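Local coordinates for protein SusD homolog (Bacteroides thetaiotaomicron, PDB 4MRU) that probably binds mucin O-glycans at the cell surface as a SusD-like outer-membrane lipoprotein built on a TPR-like helical fold, at residues A[208-213]-A[499-504]; A[199-204]-A[229-234]. All coordinates share one frame; numbering follows the deposited sequence.

Contact 1: A[208-213]-A[499-504]; sequences MRLCYT and HVWWDR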
loop_
_atom_site.group_PDB
_atom_site.type_symbol
_atom_site.label_atom_id
_atom_site.label_comp_id
_atom_site.label_asym_id
_atom_site.label_seq_id
_atom_site.Cartn_x
_atom_site.Cartn_y
_atom_site.Cartn_z
HETATM N N MSE A 208 -2.313 12.622 5.415
HETATM C CA MSE A 208 -1.245 13.021 4.489
HETATM C C MSE A 208 -1.689 12.816 3.047
HETATM O O MSE A 208 -1.366 13.614 2.174
HETATM C CB MSE A 208 0.041 12.220 4.784
HETATM C CG MSE A 208 1.269 12.868 4.163
HETATM SE SE MSE A 208 1.680 14.623 5.006
HETATM C CE MSE A 208 1.805 14.020 6.855
ATOM N N ARG A 209 -2.535 11.824 2.831
ATOM C CA ARG A 209 -3.066 11.479 1.520
ATOM C C ARG A 209 -3.802 12.648 0.913
ATOM O O ARG A 209 -3.772 12.795 -0.301
ATOM C CB ARG A 209 -4.004 10.258 1.585
ATOM C CG ARG A 209 -4.308 9.681 0.210
ATOM C CD ARG A 209 -3.260 8.666 -0.288
ATOM N NE ARG A 209 -3.511 7.376 0.345
ATOM C CZ ARG A 209 -2.650 6.602 0.984
ATOM N NH1 ARG A 209 -1.355 6.896 1.085
ATOM N NH2 ARG A 209 -3.119 5.468 1.499
ATOM N N LEU A 210 -4.421 13.490 1.754
ATOM C CA LEU A 210 -5.261 14.573 1.268
ATOM C C LEU A 210 -4.575 15.949 1.232
ATOM O O LEU A 210 -5.252 16.994 1.073
ATOM C CB LEU A 210 -6.525 14.684 2.130
ATOM C CG LEU A 210 -7.290 13.386 2.417
ATOM C CD1 LEU A 210 -8.590 13.711 3.136
ATOM C CD2 LEU A 210 -7.537 12.601 1.151
ATOM N N CYS A 211 -3.249 15.960 1.275
ATOM C CA CYS A 211 -2.535 17.240 1.419
ATOM C C CYS A 211 -2.600 18.105 0.135
ATOM O O CYS A 211 -2.324 19.303 0.184
ATOM C CB CYS A 211 -1.108 16.992 1.896
ATOM S SG CYS A 211 -0.076 16.351 0.559
ATOM N N TYR A 212 -3.012 17.543 -0.993
ATOM C CA TYR A 212 -3.158 18.324 -2.217
ATOM C C TYR A 212 -4.618 18.685 -2.532
ATOM O O TYR A 212 -4.888 19.226 -3.615
ATOM C CB TYR A 212 -2.511 17.580 -3.415
ATOM C CG TYR A 212 -1.019 17.419 -3.263
ATOM C CD1 TYR A 212 -0.177 18.518 -3.352
ATOM C CD2 TYR A 212 -0.424 16.150 -3.089
ATOM C CE1 TYR A 212 1.199 18.376 -3.226
ATOM C CE2 TYR A 212 0.937 16.015 -2.962
ATOM C CZ TYR A 212 1.749 17.141 -3.058
ATOM O OH TYR A 212 3.107 17.002 -2.923
ATOM N N THR A 213 -5.557 18.429 -1.607
ATOM C CA THR A 213 -6.976 18.714 -1.834
ATOM C C THR A 213 -7.424 19.959 -1.096
ATOM O O THR A 213 -6.653 20.552 -0.388
ATOM C CB THR A 213 -7.880 17.593 -1.309
ATOM O OG1 THR A 213 -7.792 17.526 0.121
ATOM C CG2 THR A 213 -7.493 16.268 -1.926
ATOM N N HIS A 499 -7.841 10.470 -12.753
ATOM C CA HIS A 499 -7.330 10.635 -11.394
ATOM C C HIS A 499 -8.467 10.476 -10.383
ATOM O O HIS A 499 -9.569 11.028 -10.563
ATOM C CB HIS A 499 -6.681 12.017 -11.194
ATOM C CG HIS A 499 -5.366 12.199 -11.901
ATOM N ND1 HIS A 499 -4.425 13.106 -11.475
ATOM C CD2 HIS A 499 -4.835 11.596 -12.996
ATOM C CE1 HIS A 499 -3.371 13.057 -12.277
ATOM N NE2 HIS A 499 -3.597 12.157 -13.207
ATOM N N VAL A 500 -8.173 9.819 -9.281
ATOM C CA VAL A 500 -9.057 9.859 -8.115
ATOM C C VAL A 500 -8.964 11.242 -7.462
ATOM O O VAL A 500 -7.996 11.977 -7.685
ATOM C CB VAL A 500 -8.768 8.720 -7.083
ATOM C CG1 VAL A 500 -8.785 7.337 -7.782
ATOM C CG2 VAL A 500 -7.466 8.931 -6.379
ATOM N N TRP A 501 -9.927 11.532 -6.579
ATOM C CA TRP A 501 -10.072 12.890 -6.032
ATOM C C TRP A 501 -8.818 13.427 -5.336
ATOM O O TRP A 501 -8.489 14.583 -5.518
ATOM C CB TRP A 501 -11.287 12.946 -5.081
ATOM C CG TRP A 501 -11.368 14.201 -4.263
ATOM C CD1 TRP A 501 -11.712 15.442 -4.688
ATOM C CD2 TRP A 501 -11.116 14.307 -2.865
ATOM N NE1 TRP A 501 -11.674 16.332 -3.635
ATOM C CE2 TRP A 501 -11.277 15.653 -2.512
ATOM C CE3 TRP A 501 -10.749 13.391 -1.874
ATOM C CZ2 TRP A 501 -11.126 16.097 -1.202
ATOM C CZ3 TRP A 501 -10.561 13.852 -0.566
ATOM C CH2 TRP A 501 -10.773 15.185 -0.257
ATOM N N TRP A 502 -8.106 12.637 -4.549
ATOM C CA TRP A 502 -6.938 13.191 -3.856
ATOM C C TRP A 502 -5.695 13.370 -4.761
ATOM O O TRP A 502 -4.731 13.954 -4.309
ATOM C CB TRP A 502 -6.549 12.381 -2.606
ATOM C CG TRP A 502 -6.398 10.862 -2.730
ATOM C CD1 TRP A 502 -7.202 9.945 -2.172
ATOM C CD2 TRP A 502 -5.348 10.125 -3.370
ATOM N NE1 TRP A 502 -6.767 8.691 -2.439
ATOM C CE2 TRP A 502 -5.636 8.775 -3.206
ATOM C CE3 TRP A 502 -4.236 10.482 -4.111
ATOM C CZ2 TRP A 502 -4.837 7.773 -3.709
ATOM C CZ3 TRP A 502 -3.427 9.472 -4.629
ATOM C CH2 TRP A 502 -3.751 8.141 -4.446
ATOM N N ASP A 503 -5.712 12.822 -5.980
ATOM C CA ASP A 503 -4.547 12.829 -6.872
ATOM C C ASP A 503 -4.563 14.111 -7.662
ATOM O O ASP A 503 -5.079 14.181 -8.815
ATOM C CB ASP A 503 -4.561 11.581 -7.769
ATOM C CG ASP A 503 -3.378 11.499 -8.710
ATOM O OD1 ASP A 503 -2.502 12.398 -8.635
ATOM O OD2 ASP A 503 -3.351 10.534 -9.528
ATOM N N ARG A 504 -4.077 15.166 -7.018
ATOM C CA ARG A 504 -4.216 16.530 -7.562
ATOM C C ARG A 504 -2.898 17.270 -7.656
ATOM O O ARG A 504 -2.871 18.400 -8.070
ATOM C CB ARG A 504 -5.163 17.352 -6.686
ATOM C CG ARG A 504 -6.494 16.691 -6.384
ATOM C CD ARG A 504 -7.508 17.684 -5.786
ATOM N NE ARG A 504 -8.267 18.357 -6.847
ATOM C CZ ARG A 504 -9.334 17.842 -7.466
ATOM N NH1 ARG A 504 -9.796 16.630 -7.170
ATOM N NH2 ARG A 504 -9.920 18.519 -8.413
HETATM O O HOH W 1 -3.791 14.945 -1.849
#
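Trp502 lays its indole against the aliphatic part of Arg209, and Thr213 packs on the neighbouring Trp501. CG of Arg209 sits almost squarely over the five-membered ring of Trp502, 3.6 Å from its centroid and 1° off the ring normal, while CG2 of Val500 covers the opposite face; a broad flat ring suits this place between two aliphatic groups. The two side chains run the same way: Arg209 sends CG away from its backbone N (chi1 -167°), which sets it over the indole, and then bends twice toward its acidic partners. Its guanidinium, turned 52° from the indole plane and too distant for more than a weak cation-pi attraction, forms salt bridges with Glu429, Glu433 and Asp123. Asp123 also accepts the Trp502 NE1 hydrogen bond, so one carboxylate serves both. Thr213 suits its place with two unlike branches: methyl CG2 lies over one face of Trp501, 3.8 Å from the centroid of the six-membered ring, whereas OG1 turns back to an in-plane lone pair of Leu210 O (2.8 Å). Leu210 CD2 fills the corner between the tryptophans, 3.7 Å from Trp501 CZ3. No direct hydrogen bond crosses the contact; a water instead bridges the backbones, donating to Arg209 O (2.6 Å) and Trp502 O (2.8 Å) and accepting from Tyr212 N. Arg504 adds its aliphatic chain beside Tyr212 O, while its NH1 bonds to Trp501 O and Glu486 O. Two type I beta turns, Leu210-Thr213 and Val500-Asp503, thus pack together, joining the C-terminal segment to the end of helix 192-209 in the TPR-like body of this SusD-like fold.

Contact 2: A[199-204]-A[229-234]; sequences LHSLQL and AGVIEK. With EDO (1,2-ethanediol), chain E.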
loop_
_atom_site.group_PDB
_atom_site.type_symbol
_atom_site.label_atom_id
_atom_site.label_comp_id
_atom_site.label_asym_id
_atom_site.label_seq_id
_atom_site.Cartn_x
_atom_site.Cartn_y
_atom_site.Cartn_z
ATOM N N LEU A 199 -4.669 3.060 15.215
ATOM C CA LEU A 199 -5.740 3.950 14.709
ATOM C C LEU A 199 -5.226 5.351 14.426
ATOM O O LEU A 199 -5.539 5.952 13.392
ATOM C CB LEU A 199 -6.879 3.994 15.722
ATOM C CG LEU A 199 -8.157 4.742 15.415
ATOM C CD1 LEU A 199 -9.286 4.104 16.216
ATOM C CD2 LEU A 199 -8.027 6.212 15.744
ATOM N N HIS A 200 -4.442 5.885 15.351
ATOM C CA HIS A 200 -3.839 7.221 15.146
ATOM C C HIS A 200 -2.857 7.266 13.969
ATOM O O HIS A 200 -2.752 8.273 13.265
ATOM C CB HIS A 200 -3.172 7.685 16.419
ATOM C CG HIS A 200 -4.114 7.782 17.573
ATOM N ND1 HIS A 200 -3.750 7.443 18.868
ATOM C CD2 HIS A 200 -5.430 8.085 17.621
ATOM C CE1 HIS A 200 -4.791 7.614 19.663
ATOM N NE2 HIS A 200 -5.826 7.966 18.924
ATOM N N SER A 201 -2.120 6.187 13.778
ATOM C CA SER A 201 -1.214 6.078 12.667
ATOM C C SER A 201 -1.997 6.062 11.318
ATOM O O SER A 201 -1.612 6.693 10.380
ATOM C CB SER A 201 -0.337 4.830 12.823
ATOM O OG SER A 201 0.325 4.835 14.089
ATOM N N LEU A 202 -3.105 5.343 11.278
ATOM C CA LEU A 202 -3.952 5.325 10.088
ATOM C C LEU A 202 -4.547 6.699 9.824
ATOM O O LEU A 202 -4.614 7.110 8.665
ATOM C CB LEU A 202 -5.073 4.332 10.267
ATOM C CG LEU A 202 -6.019 4.048 9.103
ATOM C CD1 LEU A 202 -5.246 3.609 7.878
ATOM C CD2 LEU A 202 -7.035 2.988 9.520
ATOM N N GLN A 203 -4.994 7.400 10.875
ATOM C CA GLN A 203 -5.462 8.786 10.713
ATOM C C GLN A 203 -4.361 9.665 10.104
ATOM O O GLN A 203 -4.630 10.481 9.230
ATOM C CB GLN A 203 -5.895 9.393 12.024
ATOM C CG GLN A 203 -7.154 8.813 12.633
ATOM C CD GLN A 203 -7.360 9.276 14.087
ATOM O OE1 GLN A 203 -6.418 9.335 14.887
ATOM N NE2 GLN A 203 -8.607 9.609 14.421
ATOM N N LEU A 204 -3.135 9.481 10.554
ATOM C CA LEU A 204 -1.997 10.216 10.017
ATOM C C LEU A 204 -1.768 9.917 8.522
ATOM O O LEU A 204 -1.560 10.817 7.718
ATOM C CB LEU A 204 -0.749 9.877 10.827
ATOM C CG LEU A 204 0.569 10.513 10.375
ATOM C CD1 LEU A 204 0.465 12.030 10.365
ATOM C CD2 LEU A 204 1.695 10.063 11.278
ATOM N N ALA A 229 -2.117 12.321 20.024
ATOM C CA ALA A 229 -2.816 11.222 20.721
ATOM C C ALA A 229 -1.959 9.978 20.859
ATOM O O ALA A 229 -2.257 9.134 21.719
ATOM C CB ALA A 229 -4.134 10.861 20.006
ATOM N N GLY A 230 -0.912 9.863 20.038
ATOM C CA GLY A 230 0.052 8.800 20.150
ATOM C C GLY A 230 -0.017 7.871 18.936
ATOM O O GLY A 230 -1.018 7.219 18.709
ATOM N N VAL A 231 1.087 7.784 18.185
ATOM C CA VAL A 231 1.201 6.919 17.014
ATOM C C VAL A 231 2.257 5.851 17.296
ATOM O O VAL A 231 2.930 5.902 18.334
ATOM C CB VAL A 231 1.559 7.706 15.743
ATOM C CG1 VAL A 231 0.384 8.584 15.302
ATOM C CG2 VAL A 231 2.820 8.582 15.943
ATOM N N ILE A 232 2.364 4.870 16.396
ATOM C CA ILE A 232 3.356 3.816 16.495
ATOM C C ILE A 232 4.757 4.414 16.333
ATOM O O ILE A 232 5.075 5.012 15.305
ATOM C CB ILE A 232 3.114 2.721 15.415
ATOM C CG1 ILE A 232 1.768 2.028 15.631
ATOM C CG2 ILE A 232 4.230 1.703 15.403
ATOM C CD1 ILE A 232 1.304 1.210 14.443
ATOM N N GLU A 233 5.589 4.236 17.363
ATOM C CA GLU A 233 6.957 4.805 17.392
ATOM C C GLU A 233 8.046 3.762 17.592
ATOM O O GLU A 233 9.207 4.040 17.365
ATOM C CB GLU A 233 7.072 5.847 18.493
ATOM C CG GLU A 233 6.304 7.105 18.217
ATOM C CD GLU A 233 6.581 8.209 19.249
ATOM O OE1 GLU A 233 6.220 8.025 20.405
ATOM O OE2 GLU A 233 7.147 9.246 18.897
ATOM N N LYS A 234 7.664 2.567 18.029
ATOM C CA LYS A 234 8.571 1.489 18.286
ATOM C C LYS A 234 8.178 0.307 17.445
ATOM O O LYS A 234 6.991 0.078 17.258
ATOM C CB LYS A 234 8.446 1.027 19.751
ATOM C CG LYS A 234 8.840 2.028 20.817
ATOM C CD LYS A 234 8.655 1.440 22.212
ATOM C CE LYS A 234 7.287 0.780 22.377
ATOM N NZ LYS A 234 6.925 0.495 23.787
HETATM C C1 EDO E . -8.680 11.440 17.565
HETATM O O1 EDO E . -9.051 10.103 17.232
HETATM C C2 EDO E . -7.187 11.472 17.788
HETATM O O2 EDO E . -6.599 11.430 16.494
#
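Two hydrogen bonds join His200 and Ser201 to the chain leaving helix 216-229. His200 ND1 donates to Gly230 O over 2.7 Å, with the acceptor near the imidazole plane but the N-H bent to 142°. A histidine suits this place because its other nitrogen, NE2, bonds to Asp167, so the rotation of the ring is fixed. The second bond is nearly straight: Ile232 N gives its hydrogen to Ser201 OG (3.1 Å, 177°), a small hydroxyl that also bonds to Leu197 O. The arrangement is a helical hairpin, in which the chain emerging from the second helix folds back over the first; Gly230, at positive phi, leaves the helix with backbone angles that would press a side chain into the preceding carbonyl oxygen. Ala229, the last helical residue, places CB over one face of the His200 ring, 3.5 Å from the ring centroid. Val231 CG1 lies on the helix backbone, 3.7 Å from His200 C, while Val330 of helix 327-339 touches both Val231 and Ser201. Beyond the ring, Gln203 grips a 1,2-ethanediol, probably from the crystallisation liquor, accepting from O2 at OE1 and donating from NE2 to O1; the diol also bonds to Asp167, the partner of His200 NE2.

Helix 192-209 runs through both contacts, whose centres lie about 21 Å apart. Contact 2 uses residues 199-204 within the helix, and contact 1 begins at its C-terminal end, with residues 208-213 continuing into the turn before helix 216-229. Along the chain the order is 199-204, 208-213, 229-234 and 499-504, so the contacts interleave. Contact 2 is local, closing a hairpin between successive helices, whereas contact 1 spans most of the remaining sequence to reach the C-terminal segment. One helix is therefore tied both to its immediate successor and to the end of the chain, and both contacts lie away from the magnesium-binding site at Asn373.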